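Side-chain contacts in oxalate--CoA ligase (Arabidopsis thaliana, PDB 5IE2), which belongs to the ANL superfamily of AMP-binding enzymes and, in this model, holds adenosine-5'-triphosphate (ATP) in its ligand pocket: residues Val191-Ala196 / Lys339-Glu344; Glu310-Thr315 / His319-Asn324; Ile347-Glu350 / Ile354-Pro357; Gly396-Asp399 / Tyr403-Leu406. All blocks are in the same frame, centred on the assembly; numbering follows the deposited sequence.

Contact 1. Residues Val191-Ala196 / Lys339-Glu344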
loop_
_atom_site.group_PDB
_atom_site.type_symbol
_atom_site.label_atom_id
_atom_site.label_comp_id
_atom_site.label_asym_id
_atom_site.label_seq_id
_atom_site.Cartn_x
_atom_site.Cartn_y
_atom_site.Cartn_z
ATOM N N VAL A 191 -12.344 3.925 0.537
ATOM C CA VAL A 191 -12.983 2.961 -0.359
ATOM C C VAL A 191 -13.870 3.697 -1.400
ATOM O O VAL A 191 -13.791 3.421 -2.608
ATOM C CB VAL A 191 -13.783 1.912 0.467
ATOM C CG1 VAL A 191 -14.862 1.209 -0.407
ATOM C CG2 VAL A 191 -12.785 0.878 1.094
ATOM N N LYS A 192 -14.686 4.651 -0.952
ATOM C CA LYS A 192 -15.444 5.453 -1.914
ATOM C C LYS A 192 -14.567 6.212 -2.908
ATOM O O LYS A 192 -14.901 6.282 -4.099
ATOM C CB LYS A 192 -16.360 6.457 -1.169
ATOM C CG LYS A 192 -17.526 5.674 -0.584
ATOM C CD LYS A 192 -18.516 6.575 0.190
ATOM C CE LYS A 192 -17.852 7.210 1.446
ATOM N NZ LYS A 192 -18.798 8.111 2.181
ATOM N N ASN A 193 -13.468 6.796 -2.429
ATOM C CA ASN A 193 -12.556 7.518 -3.335
ATOM C C ASN A 193 -11.918 6.626 -4.441
ATOM O O ASN A 193 -11.876 6.996 -5.616
ATOM C CB ASN A 193 -11.418 8.149 -2.528
ATOM C CG ASN A 193 -11.899 9.259 -1.606
ATOM O OD1 ASN A 193 -12.974 9.885 -1.809
ATOM N ND2 ASN A 193 -11.083 9.539 -0.616
ATOM N N ILE A 194 -11.435 5.476 -4.001
ATOM C CA ILE A 194 -10.767 4.526 -4.892
ATOM C C ILE A 194 -11.789 3.963 -5.883
ATOM O O ILE A 194 -11.568 3.983 -7.092
ATOM C CB ILE A 194 -10.080 3.386 -4.067
ATOM C CG1 ILE A 194 -8.984 4.003 -3.174
ATOM C CG2 ILE A 194 -9.531 2.256 -5.021
ATOM C CD1 ILE A 194 -8.469 3.049 -2.040
ATOM N N LYS A 195 -12.962 3.574 -5.388
ATOM C CA LYS A 195 -13.987 3.099 -6.311
ATOM C C LYS A 195 -14.383 4.169 -7.323
ATOM O O LYS A 195 -14.626 3.872 -8.503
ATOM C CB LYS A 195 -15.282 2.755 -5.546
ATOM C CG LYS A 195 -15.245 1.521 -4.782
ATOM C CD LYS A 195 -16.727 1.156 -4.406
ATOM C CE LYS A 195 -17.446 2.303 -3.758
ATOM N NZ LYS A 195 -18.850 2.001 -3.477
ATOM N N ALA A 196 -14.439 5.422 -6.864
ATOM C CA ALA A 196 -14.894 6.473 -7.743
ATOM C C ALA A 196 -13.886 6.745 -8.843
ATOM O O ALA A 196 -14.278 6.813 -10.048
ATOM C CB ALA A 196 -15.232 7.804 -6.938
ATOM N N LYS A 339 -4.544 13.858 -9.916
ATOM C CA LYS A 339 -5.347 14.900 -9.239
ATOM C C LYS A 339 -5.896 14.378 -7.934
ATOM O O LYS A 339 -6.181 13.210 -7.821
ATOM C CB LYS A 339 -6.510 15.352 -10.149
ATOM C CG LYS A 339 -6.007 15.952 -11.457
ATOM C CD LYS A 339 -7.155 16.607 -12.232
ATOM C CE LYS A 339 -8.117 15.587 -12.783
ATOM N NZ LYS A 339 -7.568 15.026 -14.038
ATOM N N PRO A 340 -6.110 15.264 -6.947
ATOM C CA PRO A 340 -6.685 14.875 -5.647
ATOM C C PRO A 340 -8.010 14.136 -5.824
ATOM O O PRO A 340 -8.792 14.561 -6.698
ATOM C CB PRO A 340 -6.956 16.234 -4.958
ATOM C CG PRO A 340 -6.095 17.195 -5.637
ATOM C CD PRO A 340 -5.828 16.709 -7.041
ATOM N N VAL A 341 -8.292 13.110 -5.015
ATOM C CA VAL A 341 -9.563 12.391 -5.152
ATOM C C VAL A 341 -10.304 12.487 -3.812
ATOM O O VAL A 341 -9.851 11.929 -2.836
ATOM C CB VAL A 341 -9.352 10.906 -5.536
ATOM C CG1 VAL A 341 -10.735 10.119 -5.659
ATOM C CG2 VAL A 341 -8.567 10.789 -6.837
ATOM N N GLY A 342 -11.428 13.210 -3.785
ATOM C CA GLY A 342 -12.301 13.219 -2.621
ATOM C C GLY A 342 -11.738 13.907 -1.380
ATOM O O GLY A 342 -12.201 13.655 -0.288
ATOM N N GLN A 343 -10.716 14.742 -1.559
ATOM C CA GLN A 343 -10.096 15.466 -0.470
ATOM C C GLN A 343 -9.436 16.692 -1.004
ATOM O O GLN A 343 -9.189 16.799 -2.206
ATOM C CB GLN A 343 -9.079 14.610 0.266
ATOM C CG GLN A 343 -7.938 14.113 -0.685
ATOM C CD GLN A 343 -7.304 12.818 -0.159
ATOM O OE1 GLN A 343 -6.400 12.863 0.672
ATOM N NE2 GLN A 343 -7.802 11.665 -0.625
ATOM N N GLU A 344 -9.184 17.653 -0.110
ATOM C CA GLU A 344 -8.448 18.843 -0.465
ATOM C C GLU A 344 -6.967 18.633 -0.420
ATOM O O GLU A 344 -6.457 17.890 0.413
ATOM C CB GLU A 344 -8.801 19.983 0.498
ATOM C CG GLU A 344 -10.258 20.364 0.431
ATOM C CD GLU A 344 -10.591 21.450 1.444
ATOM O OE1 GLU A 344 -10.296 22.605 1.136
ATOM O OE2 GLU A 344 -11.140 21.117 2.508
HETATM O O HOH W 1 -11.734 11.650 1.496
#
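Helix 184-198 meets the turn that leaves the sheet edge at strand 339-340 through one residue, N193, which faces V341, G342 and Q343. V341 packs against the root of the asparagine: its CG1 lies 3.3 Å from the helix carbonyl N193 O and 3.8 Å from N193 CB. CG1 gets there because it stands anti to V341's own backbone N (chi1 179°). Further out, N193 OD1 rests against the backbone of the turn, 3.5 Å from G342 CA. The positive phi of G342 bends the chain here, and with no side chain on G342 the amide oxygen can come this close. N193 ND2 lies 3.5 Å from V341 O, but the angle is too poor for a hydrogen bond. That carbonyl is taken instead by Q343 NE2, 3.0 Å from V341 O and nearly straight at 170°, with the acceptor in the plane of the glutamine amide. The side chains of N193 and Q343 cross at about a right angle, their amide planes 41° apart, and do not bond to each other. Q343 is held from elsewhere too, NE2 reaching L320 O and OE1 meeting N369. What N193 ND2 does find is a water, 3.1 Å away, which in turn donates a hydrogen bond to G342 O at 2.7 Å. No direct hydrogen bond joins helix and turn: this surface contact relies on van der Waals packing plus a single water bridge.

Contact 2. Residues Glu310-Thr315 / His319-Asn324. With ATP (adenosine-5'-triphosphate), chain C; ACY (acetic acid), chain E.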
loop_
_atom_site.group_PDB
_atom_site.type_symbol
_atom_site.label_atom_id
_atom_site.label_comp_id
_atom_site.label_asym_id
_atom_site.label_seq_id
_atom_site.Cartn_x
_atom_site.Cartn_y
_atom_site.Cartn_z
ATOM N N GLU A 310 -0.852 6.033 -12.407
ATOM C CA GLU A 310 -0.103 6.199 -11.175
ATOM C C GLU A 310 -0.878 7.007 -10.138
ATOM O O GLU A 310 -1.539 8.006 -10.468
ATOM C CB GLU A 310 1.229 6.913 -11.472
ATOM C CG GLU A 310 2.173 6.839 -10.275
ATOM C CD GLU A 310 3.527 7.490 -10.485
ATOM O OE1 GLU A 310 3.742 8.176 -11.510
ATOM O OE2 GLU A 310 4.385 7.318 -9.580
ATOM N N ALA A 311 -0.821 6.537 -8.904
ATOM C CA ALA A 311 -1.484 7.213 -7.786
ATOM C C ALA A 311 -0.437 7.548 -6.710
ATOM O O ALA A 311 0.644 6.960 -6.698
ATOM C CB ALA A 311 -2.563 6.325 -7.175
ATOM N N TYR A 312 -0.814 8.431 -5.788
ATOM C CA TYR A 312 0.005 8.862 -4.651
ATOM C C TYR A 312 -0.803 8.604 -3.371
ATOM O O TYR A 312 -1.992 8.903 -3.319
ATOM C CB TYR A 312 0.345 10.343 -4.834
ATOM C CG TYR A 312 0.836 11.137 -3.622
ATOM C CD1 TYR A 312 1.958 10.729 -2.895
ATOM C CD2 TYR A 312 0.261 12.362 -3.324
ATOM C CE1 TYR A 312 2.471 11.521 -1.806
ATOM C CE2 TYR A 312 0.758 13.156 -2.285
ATOM C CZ TYR A 312 1.832 12.727 -1.527
ATOM O OH TYR A 312 2.272 13.517 -0.492
ATOM N N ALA A 313 -0.170 7.969 -2.391
ATOM C CA ALA A 313 -0.896 7.483 -1.215
ATOM C C ALA A 313 -0.006 7.386 0.010
ATOM O O ALA A 313 1.183 7.358 -0.126
ATOM C CB ALA A 313 -1.511 6.092 -1.494
ATOM N N MET A 314 -0.600 7.365 1.205
ATOM C CA MET A 314 0.209 7.181 2.412
ATOM C C MET A 314 -0.666 6.643 3.523
ATOM O O MET A 314 -1.897 6.761 3.496
ATOM C CB MET A 314 0.895 8.514 2.809
ATOM C CG MET A 314 -0.068 9.596 3.354
ATOM S SD MET A 314 0.807 11.190 3.467
ATOM C CE MET A 314 2.276 10.835 4.452
ATOM N N THR A 315 -0.037 6.020 4.513
ATOM C CA THR A 315 -0.787 5.392 5.577
ATOM C C THR A 315 -1.699 6.413 6.279
ATOM O O THR A 315 -2.810 6.085 6.617
ATOM C CB THR A 315 0.187 4.765 6.628
ATOM O OG1 THR A 315 1.023 3.818 5.966
ATOM C CG2 THR A 315 -0.573 4.039 7.714
ATOM N N HIS A 319 -4.354 5.457 2.689
ATOM C CA HIS A 319 -3.919 5.191 1.305
ATOM C C HIS A 319 -4.195 6.418 0.385
ATOM O O HIS A 319 -3.516 7.441 0.505
ATOM C CB HIS A 319 -4.561 3.867 0.761
ATOM C CG HIS A 319 -3.928 3.378 -0.520
ATOM N ND1 HIS A 319 -2.563 3.223 -0.675
ATOM C CD2 HIS A 319 -4.487 3.052 -1.724
ATOM C CE1 HIS A 319 -2.310 2.824 -1.920
ATOM N NE2 HIS A 319 -3.456 2.714 -2.576
ATOM N N LEU A 320 -5.155 6.325 -0.534
ATOM C CA LEU A 320 -5.211 7.226 -1.691
ATOM C C LEU A 320 -5.315 8.745 -1.342
ATOM O O LEU A 320 -6.212 9.169 -0.567
ATOM C CB LEU A 320 -6.425 6.834 -2.554
ATOM C CG LEU A 320 -6.653 7.730 -3.788
ATOM C CD1 LEU A 320 -5.540 7.533 -4.764
ATOM C CD2 LEU A 320 -8.022 7.338 -4.401
ATOM N N MET A 321 -4.426 9.528 -1.945
ATOM C CA MET A 321 -4.542 10.984 -1.953
ATOM C C MET A 321 -4.861 11.496 -3.377
ATOM O O MET A 321 -5.855 12.223 -3.584
ATOM C CB MET A 321 -3.243 11.629 -1.439
ATOM C CG MET A 321 -3.077 11.378 0.088
ATOM S SD MET A 321 -1.497 12.056 0.676
ATOM C CE MET A 321 -0.341 10.786 0.055
ATOM N N SER A 322 -4.027 11.110 -4.348
ATOM C CA SER A 322 -4.270 11.582 -5.715
ATOM C C SER A 322 -4.081 10.453 -6.713
ATOM O O SER A 322 -3.355 9.477 -6.463
ATOM C CB SER A 322 -3.341 12.787 -6.111
ATOM O OG SER A 322 -1.971 12.372 -6.261
ATOM N N SER A 323 -4.705 10.607 -7.864
ATOM C CA SER A 323 -4.476 9.635 -8.941
ATOM C C SER A 323 -4.641 10.220 -10.327
ATOM O O SER A 323 -5.452 11.120 -10.543
ATOM C CB SER A 323 -5.450 8.461 -8.813
ATOM O OG SER A 323 -5.126 7.455 -9.779
ATOM N N ASN A 324 -3.901 9.667 -11.290
ATOM C CA ASN A 324 -4.262 9.882 -12.671
ATOM C C ASN A 324 -5.623 9.245 -12.900
ATOM O O ASN A 324 -5.949 8.214 -12.292
ATOM C CB ASN A 324 -3.198 9.274 -13.613
ATOM C CG ASN A 324 -1.933 10.101 -13.644
ATOM O OD1 ASN A 324 -1.833 11.070 -14.396
ATOM N ND2 ASN A 324 -0.947 9.726 -12.816
HETATM P PG ATP C . 7.636 6.661 7.169
HETATM O O1G ATP C . 8.796 7.587 6.797
HETATM O O2G ATP C . 7.902 5.845 8.384
HETATM O O3G ATP C . 6.323 7.433 7.272
HETATM P PB ATP C . 6.745 5.892 4.533
HETATM O O1B ATP C . 7.392 5.085 3.428
HETATM O O2B ATP C . 6.607 7.368 4.422
HETATM O O3B ATP C . 7.446 5.560 5.979
HETATM P PA ATP C . 4.071 4.940 3.714
HETATM O O1A ATP C . 2.830 5.591 4.310
HETATM O O2A ATP C . 4.085 3.484 3.456
HETATM O O3A ATP C . 5.275 5.211 4.754
HETATM O "O5'" ATP C . 4.510 5.774 2.420
HETATM C "C5'" ATP C . 3.882 7.009 1.995
HETATM C "C4'" ATP C . 4.961 7.797 1.230
HETATM O "O4'" ATP C . 5.255 7.113 -0.003
HETATM C "C3'" ATP C . 4.466 9.123 0.742
HETATM O "O3'" ATP C . 4.551 10.085 1.792
HETATM C "C2'" ATP C . 5.406 9.437 -0.403
HETATM O "O2'" ATP C . 6.679 9.835 0.131
HETATM C "C1'" ATP C . 5.616 8.069 -0.983
HETATM N N9 ATP C . 4.772 7.819 -2.176
HETATM C C8 ATP C . 3.572 7.228 -2.242
HETATM N N7 ATP C . 3.163 7.180 -3.548
HETATM C C5 ATP C . 4.165 7.741 -4.300
HETATM C C6 ATP C . 4.390 7.987 -5.743
HETATM N N6 ATP C . 3.462 7.563 -6.664
HETATM N N1 ATP C . 5.557 8.579 -6.085
HETATM C C2 ATP C . 6.484 8.946 -5.170
HETATM N N3 ATP C . 6.345 8.760 -3.832
HETATM C C4 ATP C . 5.206 8.157 -3.385
HETATM C C ACY E . 0.652 3.732 0.083
HETATM O O ACY E . 0.622 3.199 -1.086
HETATM O OXT ACY E . -0.377 4.054 0.747
HETATM C CH3 ACY E . 1.995 4.047 0.689
#
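M321 and Y312 make the tight part of this buried contact. The methyl M321 CE sits over the centre of the Y312 ring, 3.3 Å from the centroid, in a CH-pi contact; SD lies obliquely to the same ring. A bend at the end of the methionine (chi3 -76°) folds CE over the ring and leaves it 3.5 Å from M314 CG. Y312 O accepts two hydrogen bonds, from M321 N at 2.9 Å and from S322 N at 3.2 Å. S322 OG comes to the ring edge in plane and bonds to V337 O, while Y312 OH is held by D394. The A311-L320 pair is looser, CB and CD1 4.0 Å apart. At the far end N324 grips E310 O with N and ND2 from opposite faces of the carbonyl plane, while N324 OD1 accepts from K333 N. ATP N6 donates to E310 OE2, which also bonds to L292 N, and, at 2.9 Å, to A311 O; T315 N binds ATP O1A. An acetic acid, probably from the crystallisation liquor, lies beside H319, its OXT 2.7 Å from H319 ND1. This is a beta hairpin with a classic bulge, M321 and S322 both opposite Y312, lining the ATP pocket.

Contact 3. Residues Ile347-Glu350 / Ile354-Pro357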
loop_
_atom_site.group_PDB
_atom_site.type_symbol
_atom_site.label_atom_id
_atom_site.label_comp_id
_atom_site.label_asym_id
_atom_site.label_seq_id
_atom_site.Cartn_x
_atom_site.Cartn_y
_atom_site.Cartn_z
ATOM N N ILE A 347 -0.369 23.140 -1.901
ATOM C CA ILE A 347 1.093 23.150 -1.857
ATOM C C ILE A 347 1.488 24.379 -1.047
ATOM O O ILE A 347 1.132 25.493 -1.421
ATOM C CB ILE A 347 1.686 23.251 -3.289
ATOM C CG1 ILE A 347 1.222 22.102 -4.181
ATOM C CG2 ILE A 347 3.203 23.381 -3.256
ATOM C CD1 ILE A 347 1.821 20.736 -3.738
ATOM N N LEU A 348 2.177 24.194 0.077
ATOM C CA LEU A 348 2.449 25.332 0.982
ATOM C C LEU A 348 3.944 25.612 1.123
ATOM O O LEU A 348 4.715 24.655 1.206
ATOM C CB LEU A 348 1.898 24.991 2.349
ATOM C CG LEU A 348 0.474 25.383 2.747
ATOM C CD1 LEU A 348 -0.559 25.273 1.653
ATOM C CD2 LEU A 348 0.103 24.561 3.938
ATOM N N ASN A 349 4.378 26.878 1.190
ATOM C CA ASN A 349 5.771 27.114 1.563
ATOM C C ASN A 349 5.990 27.038 3.076
ATOM O O ASN A 349 5.069 26.727 3.833
ATOM C CB ASN A 349 6.299 28.459 1.012
ATOM C CG ASN A 349 5.565 29.680 1.551
ATOM O OD1 ASN A 349 4.889 29.633 2.577
ATOM N ND2 ASN A 349 5.724 30.799 0.855
ATOM N N GLU A 350 7.202 27.359 3.527
ATOM C CA GLU A 350 7.524 27.155 4.929
ATOM C C GLU A 350 6.779 28.087 5.866
ATOM O O GLU A 350 6.754 27.847 7.066
ATOM C CB GLU A 350 9.025 27.294 5.161
ATOM C CG GLU A 350 9.880 26.255 4.448
ATOM C CD GLU A 350 10.459 26.766 3.128
ATOM O OE1 GLU A 350 9.711 27.425 2.349
ATOM O OE2 GLU A 350 11.669 26.511 2.885
ATOM N N ILE A 354 -0.090 29.425 0.427
ATOM C CA ILE A 354 -0.447 28.552 -0.694
ATOM C C ILE A 354 0.298 28.970 -1.961
ATOM O O ILE A 354 0.403 30.159 -2.276
ATOM C CB ILE A 354 -1.946 28.554 -0.922
ATOM C CG1 ILE A 354 -2.633 28.152 0.370
ATOM C CG2 ILE A 354 -2.336 27.539 -1.991
ATOM C CD1 ILE A 354 -4.144 28.358 0.325
ATOM N N GLN A 355 0.864 27.993 -2.652
ATOM C CA GLN A 355 1.657 28.254 -3.839
ATOM C C GLN A 355 0.851 28.229 -5.125
ATOM O O GLN A 355 -0.122 27.473 -5.261
ATOM C CB GLN A 355 2.816 27.260 -3.947
ATOM C CG GLN A 355 3.799 27.343 -2.796
ATOM C CD GLN A 355 4.336 28.742 -2.640
ATOM O OE1 GLN A 355 5.042 29.245 -3.520
ATOM N NE2 GLN A 355 3.990 29.393 -1.545
ATOM N N GLU A 356 1.288 29.062 -6.069
ATOM C CA GLU A 356 0.726 29.109 -7.408
ATOM C C GLU A 356 1.178 27.856 -8.154
ATOM O O GLU A 356 2.187 27.243 -7.781
ATOM C CB GLU A 356 1.195 30.380 -8.135
ATOM C CG GLU A 356 0.298 31.649 -7.948
ATOM C CD GLU A 356 -1.207 31.415 -8.192
ATOM O OE1 GLU A 356 -1.591 31.042 -9.328
ATOM O OE2 GLU A 356 -2.013 31.605 -7.251
ATOM N N PRO A 357 0.468 27.494 -9.229
ATOM C CA PRO A 357 0.968 26.411 -10.085
ATOM C C PRO A 357 2.459 26.520 -10.479
ATOM O O PRO A 357 2.988 27.623 -10.718
ATOM C CB PRO A 357 0.087 26.529 -11.338
ATOM C CG PRO A 357 -1.227 26.993 -10.806
ATOM C CD PRO A 357 -0.865 27.955 -9.663
#
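The amides of N349 and Q355 are the flat groups here, their planes 35° apart and the side chains crossing at about a right angle. Q355 NE2 lies over one face of the N349 amide, near its ND2 end, 3.5 Å from N349 CG; N349 CB in turn lies over a face of the Q355 amide. NE2 and N349 ND2 approach to 3.3 Å, but both are donors, so no bond joins them. Each amide is anchored in the intervening turn instead: N349 OD1 accepts from K351 N, an Asx turn, and from E353 N, while Q355 NE2 donates to E353 O. Q355 CG lies 3.5 Å from I347 O, and the bend at chi2 (-55°) then turns the amide toward N349. The one hydrogen bond between the segments runs from Q355 N to I347 O, 2.8 Å long, with I354 CA adding a weaker CA-H...O contact to the same oxygen. Beyond it L348 CD1 touches I354 CG1 at 3.8 Å. The pair thus closes the outward turn after strand 344-348, which lies antiparallel to strand 361-366: L348 shares backbone bonding with E362, I347 packs on V363 and L348 on C364.

Contact 4. Residues Gly396-Asp399 / Tyr403-Leu406; sequences GYFD and YLHL. With ATP (adenosine-5'-triphosphate), chain C.
H405 is the side chain to follow, since it runs from the Y397 ring to the D399 carboxylate. Its CB sits over one face of the Y397 ring, offset toward the rim, 3.5 Å from Y397 CZ. CG comes next at 3.7 Å from the same CZ, and its place beside the backbone N of H405 (chi1 -59°) carries the imidazole past the Y397 ring to D399. On the ring, ND1 runs past Y397 OH and CD2 lies 3.8 Å from Y397 CE1. The two ring planes are within 5° of parallel but slid well apart, with centroids 5.0 Å from each other, so overlap is slight. At the tip, NE2 donates to D399 OD2 over 2.8 Å in a nearly straight bond; the acceptor lies in the imidazole plane, whereas the histidine meets the carboxylate from above its plane. K333 forms a salt bridge to the same OD2, so the oxygen has two partners, and Y403 N holds D399 OD1 at 3.0 Å. Y397 and H405 share one face of a beta hairpin, strands 394-398 and 404-409, as an antiparallel hydrogen-bonded pair bound both ways through their backbones. D399 N to Y403 O continues the pairing toward the turn. On the other face F398 CE1 touches L404 CB at 3.7 Å, and L404 CD1 lies over the phenyl ring. Further along that face L406 CD1 reaches the adenine, 3.6 Å from ATP C2.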
loop_
_atom_site.group_PDB
_atom_site.type_symbol
_atom_site.label_atom_id
_atom_site.label_comp_id
_atom_site.label_asym_id
_atom_site.label_seq_id
_atom_site.Cartn_x
_atom_site.Cartn_y
_atom_site.Cartn_z
ATOM N N GLY A 396 6.226 18.776 -3.685
ATOM C CA GLY A 396 5.653 18.645 -5.016
ATOM C C GLY A 396 5.166 19.970 -5.587
ATOM O O GLY A 396 5.326 21.055 -4.994
ATOM N N TYR A 397 4.603 19.908 -6.792
ATOM C CA TYR A 397 3.940 21.097 -7.344
ATOM C C TYR A 397 2.791 20.632 -8.234
ATOM O O TYR A 397 2.794 19.501 -8.708
ATOM C CB TYR A 397 4.928 21.990 -8.131
ATOM C CG TYR A 397 5.544 21.277 -9.323
ATOM C CD1 TYR A 397 4.941 21.343 -10.581
ATOM C CD2 TYR A 397 6.703 20.521 -9.178
ATOM C CE1 TYR A 397 5.490 20.688 -11.679
ATOM C CE2 TYR A 397 7.254 19.845 -10.263
ATOM C CZ TYR A 397 6.647 19.937 -11.518
ATOM O OH TYR A 397 7.200 19.284 -12.605
ATOM N N PHE A 398 1.809 21.508 -8.412
ATOM C CA PHE A 398 0.722 21.317 -9.361
ATOM C C PHE A 398 1.084 21.998 -10.663
ATOM O O PHE A 398 1.541 23.150 -10.654
ATOM C CB PHE A 398 -0.582 21.931 -8.849
ATOM C CG PHE A 398 -1.251 21.071 -7.793
ATOM C CD1 PHE A 398 -1.750 19.816 -8.125
ATOM C CD2 PHE A 398 -1.387 21.529 -6.492
ATOM C CE1 PHE A 398 -2.370 19.019 -7.180
ATOM C CE2 PHE A 398 -1.994 20.708 -5.521
ATOM C CZ PHE A 398 -2.473 19.450 -5.879
ATOM N N ASP A 399 0.816 21.306 -11.775
ATOM C CA ASP A 399 0.934 21.956 -13.059
ATOM C C ASP A 399 -0.385 22.715 -13.310
ATOM O O ASP A 399 -1.291 22.699 -12.451
ATOM C CB ASP A 399 1.291 20.950 -14.184
ATOM C CG ASP A 399 0.247 19.887 -14.420
ATOM O OD1 ASP A 399 -0.958 20.126 -14.179
ATOM O OD2 ASP A 399 0.632 18.792 -14.919
ATOM N N TYR A 403 -2.561 18.700 -12.088
ATOM C CA TYR A 403 -1.915 17.408 -11.834
ATOM C C TYR A 403 -0.704 17.597 -10.916
ATOM O O TYR A 403 0.082 18.499 -11.130
ATOM C CB TYR A 403 -1.441 16.749 -13.147
ATOM C CG TYR A 403 -2.519 16.090 -13.950
ATOM C CD1 TYR A 403 -2.419 14.730 -14.282
ATOM C CD2 TYR A 403 -3.621 16.815 -14.407
ATOM C CE1 TYR A 403 -3.413 14.082 -15.032
ATOM C CE2 TYR A 403 -4.625 16.174 -15.174
ATOM C CZ TYR A 403 -4.495 14.829 -15.499
ATOM O OH TYR A 403 -5.493 14.191 -16.239
ATOM N N LEU A 404 -0.548 16.725 -9.919
ATOM C CA LEU A 404 0.542 16.825 -8.970
ATOM C C LEU A 404 1.780 16.096 -9.510
ATOM O O LEU A 404 1.688 14.990 -10.028
ATOM C CB LEU A 404 0.103 16.252 -7.605
ATOM C CG LEU A 404 1.116 16.076 -6.473
ATOM C CD1 LEU A 404 1.665 17.441 -6.070
ATOM C CD2 LEU A 404 0.452 15.376 -5.283
ATOM N N HIS A 405 2.927 16.744 -9.336
ATOM C CA HIS A 405 4.221 16.183 -9.649
ATOM C C HIS A 405 5.057 16.170 -8.395
ATOM O O HIS A 405 5.318 17.234 -7.845
ATOM C CB HIS A 405 4.953 17.019 -10.712
ATOM C CG HIS A 405 4.203 17.142 -12.000
ATOM N ND1 HIS A 405 4.569 16.446 -13.138
ATOM C CD2 HIS A 405 3.103 17.862 -12.330
ATOM C CE1 HIS A 405 3.711 16.721 -14.109
ATOM N NE2 HIS A 405 2.828 17.597 -13.651
ATOM N N LEU A 406 5.482 14.992 -7.950
ATOM C CA LEU A 406 6.299 14.899 -6.727
ATOM C C LEU A 406 7.787 15.083 -6.986
ATOM O O LEU A 406 8.345 14.589 -7.972
ATOM C CB LEU A 406 6.059 13.553 -6.055
ATOM C CG LEU A 406 4.641 13.408 -5.515
ATOM C CD1 LEU A 406 4.444 11.914 -5.181
ATOM C CD2 LEU A 406 4.347 14.287 -4.316
HETATM P PG ATP C . 7.636 6.661 7.169
HETATM O O1G ATP C . 8.796 7.587 6.797
HETATM O O2G ATP C . 7.902 5.845 8.384
HETATM O O3G ATP C . 6.323 7.433 7.272
HETATM P PB ATP C . 6.745 5.892 4.533
HETATM O O1B ATP C . 7.392 5.085 3.428
HETATM O O2B ATP C . 6.607 7.368 4.422
HETATM O O3B ATP C . 7.446 5.560 5.979
HETATM P PA ATP C . 4.071 4.940 3.714
HETATM O O1A ATP C . 2.830 5.591 4.310
HETATM O O2A ATP C . 4.085 3.484 3.456
HETATM O O3A ATP C . 5.275 5.211 4.754
HETATM O "O5'" ATP C . 4.510 5.774 2.420
HETATM C "C5'" ATP C . 3.882 7.009 1.995
HETATM C "C4'" ATP C . 4.961 7.797 1.230
HETATM O "O4'" ATP C . 5.255 7.113 -0.003
HETATM C "C3'" ATP C . 4.466 9.123 0.742
HETATM O "O3'" ATP C . 4.551 10.085 1.792
HETATM C "C2'" ATP C . 5.406 9.437 -0.403
HETATM O "O2'" ATP C . 6.679 9.835 0.131
HETATM C "C1'" ATP C . 5.616 8.069 -0.983
HETATM N N9 ATP C . 4.772 7.819 -2.176
HETATM C C8 ATP C . 3.572 7.228 -2.242
HETATM N N7 ATP C . 3.163 7.180 -3.548
HETATM C C5 ATP C . 4.165 7.741 -4.300
HETATM C C6 ATP C . 4.390 7.987 -5.743
HETATM N N6 ATP C . 3.462 7.563 -6.664
HETATM N N1 ATP C . 5.557 8.579 -6.085
HETATM C C2 ATP C . 6.484 8.946 -5.170
HETATM N N3 ATP C . 6.345 8.760 -3.832
HETATM C C4 ATP C . 5.206 8.157 -3.385
#

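How the contacts relate
Contact 2 is the buried one, contact 4 is partly buried, and contacts 1 and 3 lie at the surface. Contacts 1 and 2 share a sheet, K339 N pairing with S323 O, while contacts 3 and 4 belong to the antiparallel sheet beyond it, I347 packing on F398. The two sheets meet where Y312 touches L404 and L406, and contacts 2 and 4 both touch ATP. Chemistry follows position: contact 2 combines dense backbone bonding with a methionine-aromatic core, contact 4 pairs backbone bonds with a histidine-carboxylate bond, contact 3 keeps a single backbone bond, and contact 1 has only a water bridge and packing.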